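Local structure of hydrolase, isochorismatase family (Pseudomonas putida, 4L07) at residues P22-D28 against F63-T69. The protein probably hydrolyses the amide of maleamate to release ammonia and maleate, as a member of the isochorismatase-like hydrolase family. Numbering follows the deposited sequence.
Sequences PAIIVVD and FPVIFTT
Val26 O is gripped twice: Thr68 N donates to it at 2.9 Å, and so does water 1. The same water also donates to Thr68 O at 2.8 Å, so one solvent molecule ties the two strands together toward their C-terminal ends; Asp28 N adds a weak, bent bond to Thr68 O. Thr68 suits this end because its hydroxyl lies between the backbone N and the carbonyl carbon (chi1 79°), from where OG1 donates to Asp28 OD1 at 2.9 Å, meeting the carboxylate from above its plane. Asp28 OD2 makes a salt bridge with Lys116, and a sulfate, probably from the crystallisation liquor, lies about 5 Å from the Asp28 side chain. Upstream, straight parallel-strand bonds alternate, such as Ile66 N to Ile24 O at 2.9 Å. Val26 lies alongside Phe67, which supplies a flat face: the branched CB of Val26 is 3.6 Å from Phe67 CD2, and its methyl CG2 stands over the ring toward the rim. At the other end Pro22 CD sits 3.9 Å from the centroid of the Phe63 ring, a CH-pi contact with the aromatic face. A serine in place of Phe63 would probably leave Pro22 without this aromatic platform and open a gap beside its ring. Within the parallel sheet of the isochorismatase fold, strand 22-27 lies between 65-70 and 138-144, strand 112-116 flanks 65-70, and helix 45-60, packed on Ile24 and Val26, links the pair in a beta-alpha-beta crossover.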
# COMPACT_ATOMS: atom_id res chain seq x y z
N PRO A 22 17.49 5.01 14.49
CA PRO A 22 16.96 6.21 13.88
C PRO A 22 17.19 6.29 12.37
O PRO A 22 18.17 5.76 11.87
CB PRO A 22 17.74 7.35 14.56
CG PRO A 22 18.52 6.71 15.67
CD PRO A 22 18.72 5.29 15.25
N ALA A 23 16.27 6.97 11.69
CA ALA A 23 16.45 7.35 10.29
C ALA A 23 15.88 8.75 10.08
O ALA A 23 14.92 9.16 10.75
CB ALA A 23 15.77 6.34 9.37
N ILE A 24 16.51 9.49 9.17
CA ILE A 24 16.09 10.85 8.86
C ILE A 24 15.37 10.86 7.52
O ILE A 24 15.89 10.35 6.52
CB ILE A 24 17.31 11.82 8.80
CG1 ILE A 24 18.33 11.55 9.93
CG2 ILE A 24 16.87 13.29 8.71
CD1 ILE A 24 17.83 11.67 11.36
N ILE A 25 14.16 11.42 7.49
CA ILE A 25 13.43 11.61 6.24
C ILE A 25 13.34 13.10 5.95
O ILE A 25 12.80 13.86 6.75
CB ILE A 25 12.00 11.01 6.31
CG1 ILE A 25 12.05 9.56 6.81
CG2 ILE A 25 11.32 11.14 4.95
CD1 ILE A 25 10.70 9.03 7.28
N VAL A 26 13.90 13.51 4.82
CA VAL A 26 13.88 14.92 4.40
C VAL A 26 12.85 15.06 3.28
O VAL A 26 13.09 14.67 2.14
CB VAL A 26 15.27 15.39 3.94
CG1 VAL A 26 15.27 16.89 3.64
CG2 VAL A 26 16.30 15.07 5.01
N VAL A 27 11.70 15.62 3.63
CA VAL A 27 10.56 15.67 2.72
C VAL A 27 10.56 16.89 1.80
O VAL A 27 10.34 18.02 2.26
CB VAL A 27 9.22 15.63 3.50
CG1 VAL A 27 8.04 15.61 2.54
CG2 VAL A 27 9.18 14.43 4.43
N ASP A 28 10.82 16.65 0.52
CA ASP A 28 10.60 17.65 -0.55
C ASP A 28 11.30 18.99 -0.34
O ASP A 28 10.72 20.04 -0.65
CB ASP A 28 9.09 17.88 -0.77
CG ASP A 28 8.35 16.62 -1.18
OD1 ASP A 28 9.00 15.63 -1.58
OD2 ASP A 28 7.09 16.63 -1.14
N PHE A 63 23.34 6.09 10.29
CA PHE A 63 21.89 5.95 10.33
C PHE A 63 21.36 6.36 8.96
O PHE A 63 21.91 7.29 8.34
CB PHE A 63 21.28 6.86 11.40
CG PHE A 63 21.79 6.61 12.79
CD1 PHE A 63 22.10 5.32 13.23
CD2 PHE A 63 21.94 7.67 13.68
CE1 PHE A 63 22.57 5.09 14.51
CE2 PHE A 63 22.41 7.45 14.97
CZ PHE A 63 22.72 6.16 15.39
N PRO A 64 20.30 5.69 8.48
CA PRO A 64 19.77 6.03 7.15
C PRO A 64 19.32 7.49 7.04
O PRO A 64 18.68 8.03 7.95
CB PRO A 64 18.58 5.08 6.99
CG PRO A 64 18.96 3.90 7.81
CD PRO A 64 19.67 4.47 9.01
N VAL A 65 19.68 8.12 5.92
CA VAL A 65 19.23 9.47 5.58
C VAL A 65 18.61 9.40 4.20
O VAL A 65 19.29 9.07 3.23
CB VAL A 65 20.40 10.49 5.56
CG1 VAL A 65 19.95 11.83 4.98
CG2 VAL A 65 20.98 10.67 6.96
N ILE A 66 17.31 9.68 4.11
CA ILE A 66 16.56 9.53 2.85
C ILE A 66 15.83 10.83 2.49
O ILE A 66 15.08 11.38 3.30
CB ILE A 66 15.55 8.36 2.93
CG1 ILE A 66 16.28 7.04 3.23
CG2 ILE A 66 14.77 8.23 1.62
CD1 ILE A 66 15.37 5.93 3.71
N PHE A 67 16.07 11.31 1.27
CA PHE A 67 15.41 12.51 0.74
C PHE A 67 14.26 12.12 -0.18
O PHE A 67 14.34 11.12 -0.90
CB PHE A 67 16.40 13.35 -0.08
CG PHE A 67 17.50 13.96 0.74
CD1 PHE A 67 18.61 13.20 1.13
CD2 PHE A 67 17.45 15.30 1.09
CE1 PHE A 67 19.63 13.77 1.88
CE2 PHE A 67 18.47 15.88 1.84
CZ PHE A 67 19.56 15.12 2.24
N THR A 68 13.19 12.91 -0.16
CA THR A 68 12.07 12.71 -1.08
C THR A 68 11.89 13.91 -2.01
O THR A 68 12.28 15.03 -1.68
CB THR A 68 10.74 12.43 -0.34
OG1 THR A 68 10.19 13.65 0.16
CG2 THR A 68 10.96 11.47 0.83
N THR A 69 11.31 13.65 -3.17
CA THR A 69 10.98 14.70 -4.13
C THR A 69 9.71 14.28 -4.87
O THR A 69 9.47 13.08 -5.09
CB THR A 69 12.15 14.98 -5.11
OG1 THR A 69 11.89 16.18 -5.87
CG2 THR A 69 12.37 13.82 -6.08
O HOH W 1 14.05 16.42 0.03